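Putative bacteriocin (Brevibacillus laterosporus, PDB 4OZK) acts as a broad-spectrum, leaderless class IId bacteriocin, a heat-stable antimicrobial protein built around a defensin-like structural module. Local coordinates at residues E22-H28 with T43-C49; C2-A7 with C33-V39. One frame throughout, in Å; residues are numbered along the deposited sequence.

Contact 1: residues E22-H28 with T43-C49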
loop_
_atom_site.group_PDB
_atom_site.type_symbol
_atom_site.label_atom_id
_atom_site.label_comp_id
_atom_site.label_asym_id
_atom_site.label_seq_id
_atom_site.Cartn_x
_atom_site.Cartn_y
_atom_site.Cartn_z
ATOM N N GLU A 22 -15.603 7.495 5.489
ATOM C CA GLU A 22 -15.989 6.113 5.264
ATOM C C GLU A 22 -16.174 5.387 6.585
ATOM O O GLU A 22 -16.809 4.326 6.629
ATOM C CB GLU A 22 -14.944 5.395 4.399
ATOM C CG GLU A 22 -14.877 5.917 2.971
ATOM C CD GLU A 22 -16.218 5.831 2.256
ATOM O OE1 GLU A 22 -16.917 4.802 2.409
ATOM O OE2 GLU A 22 -16.584 6.795 1.542
ATOM N N ASN A 23 -15.626 5.973 7.655
ATOM C CA ASN A 23 -15.652 5.375 8.994
ATOM C C ASN A 23 -15.083 3.958 8.967
ATOM O O ASN A 23 -15.655 3.024 9.529
ATOM C CB ASN A 23 -17.063 5.415 9.600
ATOM C CG ASN A 23 -17.562 6.838 9.809
ATOM O OD1 ASN A 23 -16.897 7.651 10.462
ATOM N ND2 ASN A 23 -18.723 7.153 9.236
ATOM N N LYS A 24 -13.946 3.826 8.292
ATOM C CA LYS A 24 -13.282 2.547 8.086
ATOM C C LYS A 24 -11.791 2.810 7.912
ATOM O O LYS A 24 -11.396 3.845 7.356
ATOM C CB LYS A 24 -13.873 1.858 6.852
ATOM C CG LYS A 24 -13.199 0.568 6.439
ATOM C CD LYS A 24 -14.073 -0.187 5.441
ATOM C CE LYS A 24 -15.292 -0.788 6.129
ATOM N NZ LYS A 24 -16.425 -1.026 5.188
ATOM N N MET A 25 -10.962 1.890 8.400
ATOM C CA MET A 25 -9.516 2.067 8.340
ATOM C C MET A 25 -8.931 1.617 7.006
ATOM O O MET A 25 -9.364 0.611 6.427
ATOM C CB MET A 25 -8.834 1.286 9.464
ATOM C CG MET A 25 -9.380 1.558 10.848
ATOM S SD MET A 25 -8.424 0.618 12.047
ATOM C CE MET A 25 -7.771 -0.672 10.984
ATOM N N TYR A 26 -7.927 2.350 6.531
ATOM C CA TYR A 26 -7.241 1.999 5.290
ATOM C C TYR A 26 -5.731 2.127 5.459
ATOM O O TYR A 26 -5.237 2.857 6.333
ATOM C CB TYR A 26 -7.697 2.914 4.148
ATOM C CG TYR A 26 -7.255 4.353 4.329
ATOM C CD1 TYR A 26 -6.072 4.819 3.751
ATOM C CD2 TYR A 26 -8.022 5.245 5.086
ATOM C CE1 TYR A 26 -5.660 6.136 3.931
ATOM C CE2 TYR A 26 -7.628 6.561 5.265
ATOM C CZ TYR A 26 -6.449 7.000 4.686
ATOM O OH TYR A 26 -6.069 8.308 4.868
ATOM N N ARG A 27 -4.992 1.408 4.627
ATOM C CA ARG A 27 -3.557 1.623 4.529
ATOM C C ARG A 27 -3.133 1.392 3.099
ATOM O O ARG A 27 -3.909 0.862 2.286
ATOM C CB ARG A 27 -2.782 0.716 5.489
ATOM C CG ARG A 27 -2.902 -0.771 5.205
ATOM C CD ARG A 27 -2.187 -1.566 6.284
ATOM N NE ARG A 27 -2.223 -3.001 6.003
ATOM C CZ ARG A 27 -1.849 -3.947 6.859
ATOM N NH1 ARG A 27 -1.411 -3.616 8.066
ATOM N NH2 ARG A 27 -1.919 -5.225 6.509
ATOM N N HIS A 28 -1.903 1.787 2.789
ATOM C CA HIS A 28 -1.387 1.699 1.426
ATOM C C HIS A 28 -0.363 0.574 1.314
ATOM O O HIS A 28 0.590 0.522 2.094
ATOM C CB HIS A 28 -0.736 3.026 1.038
ATOM C CG HIS A 28 -1.705 4.167 0.934
ATOM N ND1 HIS A 28 -3.072 3.985 0.919
ATOM C CD2 HIS A 28 -1.499 5.501 0.826
ATOM C CE1 HIS A 28 -3.669 5.162 0.806
ATOM N NE2 HIS A 28 -2.738 6.096 0.749
ATOM N N THR A 43 -4.912 -0.060 -2.059
ATOM C CA THR A 43 -5.375 0.442 -0.782
ATOM C C THR A 43 -6.012 -0.744 -0.091
ATOM O O THR A 43 -6.918 -1.379 -0.639
ATOM C CB THR A 43 -6.445 1.530 -0.959
ATOM O OG1 THR A 43 -5.947 2.576 -1.817
ATOM C CG2 THR A 43 -6.830 2.097 0.395
ATOM N N GLU A 44 -5.521 -1.069 1.100
ATOM C CA GLU A 44 -6.131 -2.133 1.885
ATOM C C GLU A 44 -7.090 -1.535 2.911
ATOM O O GLU A 44 -6.729 -0.618 3.654
ATOM C CB GLU A 44 -5.057 -2.987 2.568
ATOM C CG GLU A 44 -5.618 -4.071 3.467
ATOM C CD GLU A 44 -4.561 -5.063 3.917
ATOM O OE1 GLU A 44 -4.954 -6.124 4.472
ATOM O OE2 GLU A 44 -3.351 -4.783 3.717
ATOM N N TRP A 45 -8.318 -2.044 2.943
ATOM C CA TRP A 45 -9.307 -1.549 3.894
ATOM C C TRP A 45 -9.464 -2.520 5.061
ATOM O O TRP A 45 -9.514 -3.742 4.860
ATOM C CB TRP A 45 -10.641 -1.274 3.184
ATOM C CG TRP A 45 -10.550 -0.097 2.217
ATOM C CD1 TRP A 45 -10.235 -0.136 0.878
ATOM C CD2 TRP A 45 -10.760 1.289 2.537
ATOM N NE1 TRP A 45 -10.236 1.143 0.355
ATOM C CE2 TRP A 45 -10.562 2.032 1.348
ATOM C CE3 TRP A 45 -11.104 1.968 3.717
ATOM C CZ2 TRP A 45 -10.699 3.441 1.307
ATOM C CZ3 TRP A 45 -11.235 3.371 3.679
ATOM C CH2 TRP A 45 -11.034 4.085 2.483
ATOM N N GLY A 46 -9.528 -1.972 6.278
ATOM C CA GLY A 46 -9.547 -2.778 7.485
ATOM C C GLY A 46 -10.848 -2.670 8.244
ATOM O O GLY A 46 -11.926 -2.627 7.636
ATOM N N SER A 47 -10.755 -2.631 9.575
ATOM C CA SER A 47 -11.949 -2.553 10.434
ATOM C C SER A 47 -12.526 -1.134 10.577
ATOM O O SER A 47 -11.970 -0.154 10.060
ATOM C CB SER A 47 -11.681 -3.166 11.815
ATOM O OG SER A 47 -10.519 -2.625 12.415
ATOM N N SER A 48 -13.649 -1.037 11.282
ATOM C CA SER A 48 -14.368 0.228 11.415
ATOM C C SER A 48 -13.749 1.239 12.379
ATOM O O SER A 48 -12.910 0.892 13.219
ATOM C CB SER A 48 -15.811 -0.037 11.824
ATOM O OG SER A 48 -16.444 -0.810 10.822
ATOM N N CYS A 49 -14.187 2.491 12.243
ATOM C CA CYS A 49 -13.737 3.588 13.093
ATOM C C CYS A 49 -14.648 4.804 12.959
ATOM O O CYS A 49 -14.513 5.769 13.714
ATOM C CB CYS A 49 -12.296 3.972 12.753
ATOM S SG CYS A 49 -12.002 4.400 11.006
#
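Lys24-His28 and Thr43-Gly46 run antiparallel, their short axes at 152°, with Arg27 and Glu44 forming a hydrogen-bonded pair and Tyr26-Trp45 and His28-Thr43 non-hydrogen-bonded ones. A beta bulge then shifts the register by one: Met25 faces both Gly46 and Ser47, giving its O to Gly46 N (2.6 Å) while its N donates to Ser47 O (2.8 Å), and Lys24 pairs with Ser48. Beyond the bulge, Cys49 N reaches Asn23 O at 3.1 Å from above the carbonyl plane. On one face, Tyr26 CB sits over the six-membered ring of Trp45, 3.6 Å from its centroid, in a CH-pi contact. Thr43 CG2 lies over the same face of the indole, and Lys24 CG touches Trp45 CE3 (3.7 Å) as its chain crosses the indole at about a right angle. On the other face, Arg27 and Glu44 lie alongside each other, pointing the same way. Arg27 CG stands between the backbone N and the carbonyl carbon (chi1 64°), and the chain extends from there to NE, carrying the guanidinium along Glu44. Arg27 offers the edge of its guanidinium, its NE (3.1 Å) and NH2 (3.2 Å) both meeting Glu44 OE2 from one side of the carboxylate plane in a salt bridge; the two planes are 75° apart. Met25 CG packs 3.9 Å from Cys49 SG, whose disulfide to Cys18 ties the C-terminus to strand 8-19. That strand flanks 24-33 on the side away from 38-48, bonds to the backbones of Tyr26 and His28, and brings Tyr16 against Met25, Arg27 and Glu44.

Contact 2: residues C2-A7 with C33-V39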
loop_
_atom_site.group_PDB
_atom_site.type_symbol
_atom_site.label_atom_id
_atom_site.label_comp_id
_atom_site.label_asym_id
_atom_site.label_seq_id
_atom_site.Cartn_x
_atom_site.Cartn_y
_atom_site.Cartn_z
ATOM N N CYS A 2 0.205 -2.035 -9.799
ATOM C CA CYS A 2 1.583 -1.557 -9.726
ATOM C C CYS A 2 2.496 -2.454 -10.554
ATOM O O CYS A 2 2.212 -3.636 -10.770
ATOM C CB CYS A 2 2.084 -1.520 -8.283
ATOM S SG CYS A 2 2.096 -3.156 -7.486
ATOM N N GLN A 3 3.598 -1.878 -11.013
ATOM C CA GLN A 3 4.602 -2.625 -11.742
ATOM C C GLN A 3 5.958 -1.980 -11.540
ATOM O O GLN A 3 6.066 -0.750 -11.448
ATOM C CB GLN A 3 4.256 -2.657 -13.235
ATOM C CG GLN A 3 4.142 -4.063 -13.781
ATOM C CD GLN A 3 3.821 -4.096 -15.250
ATOM O OE1 GLN A 3 2.858 -3.470 -15.704
ATOM N NE2 GLN A 3 4.630 -4.825 -16.014
ATOM N N CYS A 4 6.991 -2.811 -11.467
ATOM C CA CYS A 4 8.356 -2.315 -11.353
ATOM C C CYS A 4 9.007 -2.378 -12.727
ATOM O O CYS A 4 8.573 -3.167 -13.572
ATOM C CB CYS A 4 9.125 -3.143 -10.322
ATOM S SG CYS A 4 8.546 -2.853 -8.618
ATOM N N PRO A 5 10.020 -1.525 -12.973
ATOM C CA PRO A 5 10.685 -1.526 -14.281
ATOM C C PRO A 5 11.275 -2.893 -14.650
ATOM O O PRO A 5 11.244 -3.276 -15.827
ATOM C CB PRO A 5 11.800 -0.495 -14.096
ATOM C CG PRO A 5 11.264 0.445 -13.076
ATOM C CD PRO A 5 10.490 -0.417 -12.120
ATOM N N ASP A 6 11.810 -3.609 -13.660
ATOM C CA ASP A 6 12.295 -4.976 -13.871
ATOM C C ASP A 6 11.521 -5.989 -13.035
ATOM O O ASP A 6 10.857 -6.876 -13.570
ATOM C CB ASP A 6 13.786 -5.089 -13.542
ATOM C CG ASP A 6 14.651 -4.422 -14.563
ATOM O OD1 ASP A 6 14.215 -4.338 -15.733
ATOM O OD2 ASP A 6 15.759 -3.979 -14.188
ATOM N N ALA A 7 11.613 -5.847 -11.717
ATOM C CA ALA A 7 10.991 -6.800 -10.815
ATOM C C ALA A 7 10.728 -6.216 -9.430
ATOM O O ALA A 7 11.398 -5.267 -8.990
ATOM C CB ALA A 7 11.856 -8.043 -10.699
ATOM N N CYS A 33 10.793 -2.140 -5.402
ATOM C CA CYS A 33 11.346 -2.557 -6.697
ATOM C C CYS A 33 12.827 -2.901 -6.586
ATOM O O CYS A 33 13.520 -2.394 -5.690
ATOM C CB CYS A 33 11.147 -1.470 -7.759
ATOM S SG CYS A 33 9.417 -1.093 -8.130
ATOM N N MET A 34 13.306 -3.770 -7.481
ATOM C CA MET A 34 14.724 -4.138 -7.517
ATOM C C MET A 34 15.611 -2.914 -7.600
ATOM O O MET A 34 16.707 -2.887 -7.027
ATOM C CB MET A 34 15.036 -5.009 -8.733
ATOM C CG MET A 34 14.747 -6.475 -8.575
ATOM S SD MET A 34 15.948 -7.414 -9.543
ATOM C CE MET A 34 16.039 -6.404 -11.011
ATOM N N ASN A 35 15.131 -1.902 -8.319
ATOM C CA ASN A 35 15.903 -0.681 -8.557
ATOM C C ASN A 35 15.938 0.281 -7.359
ATOM O O ASN A 35 16.626 1.301 -7.387
ATOM C CB ASN A 35 15.411 0.026 -9.830
ATOM C CG ASN A 35 14.085 0.757 -9.631
ATOM O OD1 ASN A 35 13.368 0.531 -8.651
ATOM N ND2 ASN A 35 13.752 1.641 -10.575
ATOM N N GLY A 36 15.184 -0.047 -6.314
ATOM C CA GLY A 36 15.227 0.727 -5.087
ATOM C C GLY A 36 13.981 1.558 -4.860
ATOM O O GLY A 36 13.764 2.064 -3.754
ATOM N N THR A 37 13.162 1.703 -5.900
ATOM C CA THR A 37 11.938 2.492 -5.792
ATOM C C THR A 37 10.822 1.714 -5.102
ATOM O O THR A 37 10.913 0.497 -4.928
ATOM C CB THR A 37 11.443 2.980 -7.168
ATOM O OG1 THR A 37 11.101 1.852 -7.985
ATOM C CG2 THR A 37 12.525 3.792 -7.855
ATOM N N GLN A 38 9.782 2.432 -4.689
ATOM C CA GLN A 38 8.573 1.807 -4.182
ATOM C C GLN A 38 7.427 2.169 -5.095
ATOM O O GLN A 38 7.430 3.232 -5.702
ATOM C CB GLN A 38 8.267 2.292 -2.769
ATOM C CG GLN A 38 9.284 1.851 -1.735
ATOM C CD GLN A 38 8.782 2.085 -0.331
ATOM O OE1 GLN A 38 7.638 2.493 -0.138
ATOM N NE2 GLN A 38 9.629 1.820 0.661
ATOM N N VAL A 39 6.451 1.280 -5.210
ATOM C CA VAL A 39 5.287 1.572 -6.033
ATOM C C VAL A 39 4.040 1.290 -5.209
ATOM O O VAL A 39 3.965 0.280 -4.499
ATOM C CB VAL A 39 5.304 0.789 -7.380
ATOM C CG1 VAL A 39 6.451 1.277 -8.260
ATOM C CG2 VAL A 39 5.458 -0.695 -7.138
HETATM O O HOH W 1 12.930 -2.579 -10.872
#
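Met34, Val39 and Ala7 bury the most surface here: Met34 meets Ala7 at one point of the N-terminal loop, and Val39 meets Cys2-Cys4 at another. At the first, Met34 N donates to Ala7 O (2.9 Å) in a nearly straight bond, so that backbone meets backbone just where the type I turn Cys33-Gly36 begins. The Met34 side chain passes Ala7, CG lying 3.9 Å from the methyl CB, then bends at chi2 and chi3 (-147° and -41°), which carries CE to 3.6 Å from Asp6 CB. At the second point, Val39 presents its two methyls to different partners: CG2 packs on Cys2 CB (3.7 Å) and more loosely on Cys4 SG, whereas CG1 lies 3.8 Å from the carbonyl O of Gln3. Between these points the disulfide from Cys4 SG to Cys33 SG joins the loop to the end of strand 24-33 covalently, with a chi3 of -77°. Pro5 leans on the same turn, its CG 3.7 Å from Asn35 ND2. The other end of that amide is engaged within the turn: OD1 accepts from both Thr37 N, an Asx turn, and Thr37 OG1. A water accepts from Asp6 N and, weakly, from Asn35 N, so it links the two segments. The loop 2-7 leads into strand 8-19, while 33-39 connects strands 24-33 and 38-48; Val39 bonds through its backbone to Ala31, and Cys2 is stapled to Cys41, anchoring the N-terminus on the third strand as well.

Both are surface contacts, centred 25 Å apart on opposite sides of the chain's centre, and both draw on the hairpin of strands 24-33 and 38-48. Contact 1 takes the end of the sheet where strand 24-33 starts and 38-48 finishes; contact 2 takes the connection between those strands and docks the N-terminal loop against it. Their chemistry differs accordingly. Antiparallel strand pairing interrupted by a bulge, a tyrosine-tryptophan contact and a charged pair dominate contact 1, whereas one backbone bond, small apolar touches and a disulfide within the contact hold contact 2. Cystines secure both chain termini, Cys49 in contact 1 and Cys2 in contact 2, consistent with a disulfide-stapled, defensin-like fold lacking helix.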